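Long-range contacts in Atp-dependent DNA ligase (Psychromonas sp., PDB 4D05), which probably seals nicks in DNA by an ATP-dependent reaction that runs through an enzyme-adenylate intermediate, using a minimised DNA-binding surface: residues I30-N35 and G64-A69; F47-W52 and E88-I93. All blocks are in the same frame, centred on the assembly; numbering follows the deposited sequence.

Contact 1. Residues I30-N35 and G64-A69; sequences IRAYWN and GELWIA. With AMP (adenosine monophosphate), chain H.
Different first torsions, CG anti to the backbone N in Arg-31 (chi1 -169°) and anti to the carbonyl carbon in Glu-65, make their side chains cross at about a right angle on the AMP side of the sheet. Arg-31 runs straight out to NE, so its guanidinium reaches the ribose and NH1 lies 3.1 Å from AMP O2'. Glu-65 bends back at chi2 (-69°), which lays CG 3.6 Å from AMP C8 and brings OE2 to 3.0 Å from AMP O4'. Guanidinium and carboxylate planes stand 65° apart, and their charged atoms do not meet; Arg-31 instead sends NH2 to a salt bridge with Asp-63.

Beneath these groups the backbones are joined in antiparallel register. Ile-30 pairs with Leu-66 through N to O (3.0 Å) and O to N (2.8 Å), and Ala-32 with Gly-64 likewise. Arg-31 and Glu-65 form the non-hydrogen-bonded pair between them, with their CA atoms 4.5 Å apart. On the other face of the sheet, Ala-32 CB meets Leu-66 CG at 3.9 Å; the small methyl suits a site also touched by Phe-95 and Leu-39, while branched Leu-66 and Ile-30 extend the apolar surface. Two polar residues over the nucleotide and aliphatic ones behind it are in keeping with the adenylation domain of ATP-dependent DNA ligases, where Arg-31 belongs to the KxDGxR motif and Glu-65 to motif III.

Contact 2. Residues F47-W52 and E88-I93; sequences FTAPTW and EQWKQI
A 3-10 segment, residues 88-92, packs its buried Trp-90 against the loop that leads into helix 51-54 of the adenylation domain. The indole receives two CH-pi contacts over one face. Pro-50 CD sits 3.5 Å from the centroid of the Trp-90 five-membered ring, 14° off its normal, and Ala-49 CA lies 4.0 Å from the centroid of the six-membered ring, 10° off. Proline suits both tasks at its position: its ring holds CD rigidly over the indole while the residue serves as N-cap of the helix. Ile-93 CD1 lies over the opposite face of Trp-90, toward the rim, 3.9 Å above the plane, so that both faces of the indole meet aliphatic groups. Phe-47 CB comes to 3.9 Å from Trp-90 CH2, at the far end of the six-membered ring. An alanine in place of Trp-90 would probably open a gap between Pro-50 and Ile-93 and deprive Phe-53 of its edge-to-face partner. Thr-48, the centre of an inverse gamma turn, is tied by OG1 to the backbone N of Asp-84, a second link from this loop to the chain preceding the 3-10 segment. At the more exposed end, Trp-52 has CG wedged between its own N and C (chi1 45°), and Pro-50 CB lies 3.3 Å above the plane of its ring. Its leading atom, Trp-52 CH2, points edge-on at Lys-91 N, 3.6 Å away, an N-H already bonded to Glu-88 O.

In the fold
Contacts 1 and 2 lie side by side in the adenylation domain, their centres about 12 Å apart, and Phe-47 is the main bridge between them. Its ring packs on the face of the strand pair that looks away from the nucleotide: Phe-47 CZ is 3.5 Å from Ile-30 CG2, and Phe-47 CE2 is 3.8 Å from Ala-32 CB. A second junction brings Ile-68 CG1 to 3.6 Å from Gln-92 O. The strands of contact 1 therefore separate two environments, with AMP over Arg-31 and Glu-65 and the Phe-47 ring behind. The side chain of Phe-47 remains about 12 Å from AMP, so contact 2 lies outside the pocket.

Contact 1. Residues I30-N35 and G64-A69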
loop_
_atom_site.group_PDB
_atom_site.type_symbol
_atom_site.label_atom_id
_atom_site.label_comp_id
_atom_site.label_asym_id
_atom_site.label_seq_id
_atom_site.Cartn_x
_atom_site.Cartn_y
_atom_site.Cartn_z
ATOM N N ILE A 30 -8.532 0.687 -6.584
ATOM C CA ILE A 30 -9.587 1.100 -5.696
ATOM C C ILE A 30 -10.139 -0.146 -5.024
ATOM O O ILE A 30 -10.610 -1.058 -5.708
ATOM C CB ILE A 30 -10.716 1.807 -6.484
ATOM C CG1 ILE A 30 -10.222 3.163 -7.004
ATOM C CG2 ILE A 30 -11.950 2.017 -5.614
ATOM C CD1 ILE A 30 -9.917 4.177 -5.914
ATOM N N ARG A 31 -10.066 -0.187 -3.695
ATOM C CA ARG A 31 -10.544 -1.355 -2.988
ATOM C C ARG A 31 -12.048 -1.501 -3.137
ATOM O O ARG A 31 -12.777 -0.516 -3.090
ATOM C CB ARG A 31 -10.206 -1.255 -1.512
ATOM C CG ARG A 31 -10.443 -2.567 -0.796
ATOM C CD ARG A 31 -9.970 -2.559 0.632
ATOM N NE ARG A 31 -10.263 -3.830 1.259
ATOM C CZ ARG A 31 -9.516 -4.405 2.187
ATOM N NH1 ARG A 31 -8.443 -3.823 2.639
ATOM N NH2 ARG A 31 -9.878 -5.562 2.667
ATOM N N ALA A 32 -12.515 -2.732 -3.303
ATOM C CA ALA A 32 -13.947 -3.010 -3.380
ATOM C C ALA A 32 -14.250 -4.291 -2.612
ATOM O O ALA A 32 -13.494 -5.257 -2.669
ATOM C CB ALA A 32 -14.407 -3.136 -4.826
ATOM N N TYR A 33 -15.375 -4.277 -1.907
ATOM C CA TYR A 33 -15.898 -5.426 -1.216
ATOM C C TYR A 33 -17.138 -5.882 -1.966
ATOM O O TYR A 33 -18.095 -5.123 -2.154
ATOM C CB TYR A 33 -16.262 -5.025 0.206
ATOM C CG TYR A 33 -16.988 -6.070 1.003
ATOM C CD1 TYR A 33 -16.317 -7.084 1.597
ATOM C CD2 TYR A 33 -18.347 -6.000 1.204
ATOM C CE1 TYR A 33 -16.991 -8.044 2.374
ATOM C CE2 TYR A 33 -19.020 -6.934 1.960
ATOM C CZ TYR A 33 -18.338 -7.966 2.518
ATOM O OH TYR A 33 -18.978 -8.921 3.275
ATOM N N TRP A 34 -17.090 -7.127 -2.416
ATOM C CA TRP A 34 -18.244 -7.774 -3.046
ATOM C C TRP A 34 -19.018 -8.525 -2.008
ATOM O O TRP A 34 -18.517 -9.451 -1.376
ATOM C CB TRP A 34 -17.774 -8.722 -4.138
ATOM C CG TRP A 34 -18.811 -9.620 -4.730
ATOM C CD1 TRP A 34 -18.967 -10.939 -4.469
ATOM C CD2 TRP A 34 -19.812 -9.283 -5.701
ATOM N NE1 TRP A 34 -19.995 -11.460 -5.213
ATOM C CE2 TRP A 34 -20.532 -10.465 -5.984
ATOM C CE3 TRP A 34 -20.163 -8.113 -6.365
ATOM C CZ2 TRP A 34 -21.584 -10.496 -6.885
ATOM C CZ3 TRP A 34 -21.196 -8.148 -7.263
ATOM C CH2 TRP A 34 -21.900 -9.329 -7.515
ATOM N N ASN A 35 -20.275 -8.111 -1.809
ATOM C CA ASN A 35 -21.044 -8.692 -0.744
ATOM C C ASN A 35 -21.916 -9.854 -1.198
ATOM O O ASN A 35 -22.731 -10.338 -0.415
ATOM C CB ASN A 35 -21.887 -7.633 -0.023
ATOM C CG ASN A 35 -23.015 -7.076 -0.873
ATOM O OD1 ASN A 35 -23.182 -7.451 -1.998
ATOM N ND2 ASN A 35 -23.803 -6.175 -0.296
ATOM N N GLY A 64 -11.222 -7.336 -2.982
ATOM C CA GLY A 64 -10.288 -7.178 -4.075
ATOM C C GLY A 64 -10.011 -5.732 -4.405
ATOM O O GLY A 64 -10.472 -4.805 -3.715
ATOM N N GLU A 65 -9.222 -5.567 -5.451
ATOM C CA GLU A 65 -8.871 -4.227 -5.941
ATOM C C GLU A 65 -9.445 -4.074 -7.353
ATOM O O GLU A 65 -9.185 -4.931 -8.210
ATOM C CB GLU A 65 -7.350 -4.085 -6.068
ATOM C CG GLU A 65 -6.616 -3.835 -4.794
ATOM C CD GLU A 65 -6.831 -2.476 -4.142
ATOM O OE1 GLU A 65 -6.755 -1.395 -4.795
ATOM O OE2 GLU A 65 -6.924 -2.487 -2.915
ATOM N N LEU A 66 -10.202 -3.008 -7.605
ATOM C CA LEU A 66 -10.542 -2.654 -8.981
ATOM C C LEU A 66 -9.260 -2.060 -9.558
ATOM O O LEU A 66 -8.703 -1.093 -9.006
ATOM C CB LEU A 66 -11.690 -1.656 -9.015
ATOM C CG LEU A 66 -12.991 -2.153 -8.377
ATOM C CD1 LEU A 66 -14.002 -1.037 -8.256
ATOM C CD2 LEU A 66 -13.586 -3.297 -9.183
ATOM N N TRP A 67 -8.795 -2.618 -10.668
ATOM C CA TRP A 67 -7.479 -2.274 -11.180
ATOM C C TRP A 67 -7.394 -2.592 -12.657
ATOM O O TRP A 67 -8.005 -3.552 -13.154
ATOM C CB TRP A 67 -6.473 -3.107 -10.403
ATOM C CG TRP A 67 -4.995 -2.954 -10.679
ATOM C CD1 TRP A 67 -4.133 -2.022 -10.138
ATOM C CD2 TRP A 67 -4.178 -3.850 -11.453
ATOM N NE1 TRP A 67 -2.824 -2.299 -10.552
ATOM C CE2 TRP A 67 -2.839 -3.422 -11.332
ATOM C CE3 TRP A 67 -4.451 -4.984 -12.202
ATOM C CZ2 TRP A 67 -1.789 -4.080 -11.983
ATOM C CZ3 TRP A 67 -3.402 -5.634 -12.838
ATOM C CH2 TRP A 67 -2.094 -5.184 -12.706
ATOM N N ILE A 68 -6.663 -1.747 -13.372
ATOM C CA ILE A 68 -6.470 -1.927 -14.802
ATOM C C ILE A 68 -5.094 -2.453 -15.119
ATOM O O ILE A 68 -4.949 -3.470 -15.815
ATOM C CB ILE A 68 -6.712 -0.612 -15.547
ATOM C CG1 ILE A 68 -8.180 -0.196 -15.387
ATOM C CG2 ILE A 68 -6.364 -0.728 -17.034
ATOM C CD1 ILE A 68 -8.491 1.213 -15.831
ATOM N N ALA A 69 -4.094 -1.743 -14.637
ATOM C CA ALA A 69 -2.680 -2.113 -14.865
ATOM C C ALA A 69 -1.817 -1.301 -13.925
ATOM O O ALA A 69 -2.296 -0.375 -13.298
ATOM C CB ALA A 69 -2.319 -1.775 -16.300
HETATM P P AMP H . -1.060 0.749 0.355
HETATM O O1P AMP H . -0.396 1.270 1.598
HETATM O O2P AMP H . -1.760 1.617 -0.674
HETATM O "O5'" AMP H . -1.981 -0.460 0.810
HETATM C "C5'" AMP H . -2.570 -1.168 -0.256
HETATM C "C4'" AMP H . -4.015 -1.347 0.099
HETATM O "O4'" AMP H . -4.691 -2.096 -0.886
HETATM C "C3'" AMP H . -4.062 -2.102 1.384
HETATM O "O3'" AMP H . -5.061 -1.420 2.160
HETATM C "C2'" AMP H . -4.500 -3.483 0.990
HETATM O "O2'" AMP H . -5.388 -3.771 2.073
HETATM C "C1'" AMP H . -5.060 -3.394 -0.461
HETATM N N9 AMP H . -4.306 -4.293 -1.400
HETATM C C8 AMP H . -3.732 -4.035 -2.609
HETATM N N7 AMP H . -3.100 -5.116 -3.133
HETATM C C5 AMP H . -3.332 -6.112 -2.248
HETATM C C6 AMP H . -2.916 -7.512 -2.138
HETATM N N6 AMP H . -2.182 -8.066 -3.114
HETATM N N1 AMP H . -3.352 -8.182 -1.064
HETATM C C2 AMP H . -4.042 -7.621 -0.062
HETATM N N3 AMP H . -4.442 -6.361 -0.074
HETATM C C4 AMP H . -4.111 -5.574 -1.127
#

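Contact 2. Residues F47-W52 and E88-I93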
loop_
_atom_site.group_PDB
_atom_site.type_symbol
_atom_site.label_atom_id
_atom_site.label_comp_id
_atom_site.label_asym_id
_atom_site.label_seq_id
_atom_site.Cartn_x
_atom_site.Cartn_y
_atom_site.Cartn_z
ATOM N N PHE A 47 -20.639 1.000 -5.589
ATOM C CA PHE A 47 -20.191 1.354 -6.946
ATOM C C PHE A 47 -21.302 1.115 -7.951
ATOM O O PHE A 47 -22.080 0.158 -7.807
ATOM C CB PHE A 47 -18.973 0.534 -7.377
ATOM C CG PHE A 47 -17.727 0.829 -6.589
ATOM C CD1 PHE A 47 -17.009 1.984 -6.818
ATOM C CD2 PHE A 47 -17.277 -0.048 -5.620
ATOM C CE1 PHE A 47 -15.852 2.259 -6.091
ATOM C CE2 PHE A 47 -16.115 0.210 -4.895
ATOM C CZ PHE A 47 -15.393 1.361 -5.119
ATOM N N THR A 48 -21.365 1.956 -8.987
ATOM C CA THR A 48 -22.349 1.721 -10.035
ATOM C C THR A 48 -21.758 0.771 -11.083
ATOM O O THR A 48 -21.632 1.111 -12.278
ATOM C CB THR A 48 -22.820 3.039 -10.676
ATOM O OG1 THR A 48 -21.732 3.644 -11.378
ATOM C CG2 THR A 48 -23.361 4.012 -9.623
ATOM N N ALA A 49 -21.427 -0.447 -10.655
ATOM C CA ALA A 49 -20.814 -1.398 -11.570
ATOM C C ALA A 49 -21.870 -1.876 -12.550
ATOM O O ALA A 49 -22.960 -2.322 -12.140
ATOM C CB ALA A 49 -20.262 -2.578 -10.834
ATOM N N PRO A 50 -21.563 -1.799 -13.844
ATOM C CA PRO A 50 -22.561 -2.309 -14.797
ATOM C C PRO A 50 -22.927 -3.777 -14.590
ATOM O O PRO A 50 -22.130 -4.577 -14.141
ATOM C CB PRO A 50 -21.850 -2.141 -16.150
ATOM C CG PRO A 50 -20.895 -1.004 -15.919
ATOM C CD PRO A 50 -20.399 -1.223 -14.524
ATOM N N THR A 51 -24.158 -4.120 -14.955
ATOM C CA THR A 51 -24.655 -5.478 -14.792
ATOM C C THR A 51 -23.754 -6.504 -15.469
ATOM O O THR A 51 -23.483 -7.559 -14.911
ATOM C CB THR A 51 -26.052 -5.569 -15.401
ATOM O OG1 THR A 51 -26.870 -4.634 -14.728
ATOM C CG2 THR A 51 -26.598 -6.921 -15.223
ATOM N N TRP A 52 -23.306 -6.213 -16.682
ATOM C CA TRP A 52 -22.459 -7.155 -17.415
ATOM C C TRP A 52 -21.090 -7.338 -16.755
ATOM O O TRP A 52 -20.403 -8.351 -16.989
ATOM C CB TRP A 52 -22.293 -6.719 -18.891
ATOM C CG TRP A 52 -22.005 -5.246 -19.065
ATOM C CD1 TRP A 52 -22.919 -4.268 -19.336
ATOM C CD2 TRP A 52 -20.729 -4.583 -18.955
ATOM N NE1 TRP A 52 -22.303 -3.060 -19.413
ATOM C CE2 TRP A 52 -20.959 -3.222 -19.199
ATOM C CE3 TRP A 52 -19.423 -5.016 -18.720
ATOM C CZ2 TRP A 52 -19.935 -2.272 -19.182
ATOM C CZ3 TRP A 52 -18.394 -4.055 -18.714
ATOM C CH2 TRP A 52 -18.664 -2.715 -18.951
ATOM N N GLU A 88 -19.354 2.170 -20.213
ATOM C CA GLU A 88 -18.562 1.166 -20.925
ATOM C C GLU A 88 -17.115 1.083 -20.467
ATOM O O GLU A 88 -16.441 0.073 -20.699
ATOM C CB GLU A 88 -18.625 1.457 -22.426
ATOM C CG GLU A 88 -17.838 2.676 -22.821
ATOM C CD GLU A 88 -18.085 3.093 -24.261
ATOM O OE1 GLU A 88 -19.059 2.599 -24.865
ATOM O OE2 GLU A 88 -17.302 3.910 -24.786
ATOM N N GLN A 89 -16.630 2.137 -19.818
ATOM C CA GLN A 89 -15.212 2.145 -19.409
ATOM C C GLN A 89 -14.872 1.064 -18.392
ATOM O O GLN A 89 -13.686 0.759 -18.195
ATOM C CB GLN A 89 -14.801 3.520 -18.900
ATOM C CG GLN A 89 -14.970 4.563 -20.006
ATOM C CD GLN A 89 -14.493 5.932 -19.600
ATOM O OE1 GLN A 89 -13.367 6.091 -19.056
ATOM N NE2 GLN A 89 -15.321 6.952 -19.876
ATOM N N TRP A 90 -15.877 0.506 -17.719
ATOM C CA TRP A 90 -15.602 -0.619 -16.826
ATOM C C TRP A 90 -15.043 -1.838 -17.561
ATOM O O TRP A 90 -14.498 -2.734 -16.947
ATOM C CB TRP A 90 -16.855 -1.012 -16.007
ATOM C CG TRP A 90 -17.224 -0.096 -14.878
ATOM C CD1 TRP A 90 -17.800 1.156 -14.975
ATOM C CD2 TRP A 90 -17.064 -0.348 -13.481
ATOM N NE1 TRP A 90 -18.016 1.678 -13.729
ATOM C CE2 TRP A 90 -17.550 0.785 -12.790
ATOM C CE3 TRP A 90 -16.543 -1.417 -12.744
ATOM C CZ2 TRP A 90 -17.542 0.866 -11.405
ATOM C CZ3 TRP A 90 -16.529 -1.332 -11.365
ATOM C CH2 TRP A 90 -17.030 -0.203 -10.710
ATOM N N LYS A 91 -15.160 -1.884 -18.882
ATOM C CA LYS A 91 -14.682 -3.062 -19.608
ATOM C C LYS A 91 -13.181 -3.327 -19.446
ATOM O O LYS A 91 -12.724 -4.467 -19.586
ATOM C CB LYS A 91 -15.055 -2.936 -21.094
ATOM C CG LYS A 91 -14.244 -1.923 -21.864
ATOM C CD LYS A 91 -14.892 -1.574 -23.188
ATOM C CE LYS A 91 -14.052 -0.546 -23.920
ATOM N NZ LYS A 91 -14.588 -0.205 -25.237
ATOM N N GLN A 92 -12.413 -2.283 -19.151
ATOM C CA GLN A 92 -10.974 -2.449 -18.965
ATOM C C GLN A 92 -10.575 -2.764 -17.528
ATOM O O GLN A 92 -9.401 -3.053 -17.254
ATOM C CB GLN A 92 -10.249 -1.217 -19.416
ATOM C CG GLN A 92 -10.511 -0.018 -18.608
ATOM C CD GLN A 92 -10.157 1.240 -19.400
ATOM O OE1 GLN A 92 -8.986 1.440 -19.826
ATOM N NE2 GLN A 92 -11.171 2.091 -19.626
ATOM N N ILE A 93 -11.530 -2.675 -16.609
ATOM C CA ILE A 93 -11.283 -2.965 -15.197
ATOM C C ILE A 93 -11.333 -4.475 -14.897
ATOM O O ILE A 93 -12.104 -5.208 -15.488
ATOM C CB ILE A 93 -12.302 -2.195 -14.307
ATOM C CG1 ILE A 93 -12.144 -0.701 -14.542
ATOM C CG2 ILE A 93 -12.103 -2.518 -12.852
ATOM C CD1 ILE A 93 -13.047 0.145 -13.692
#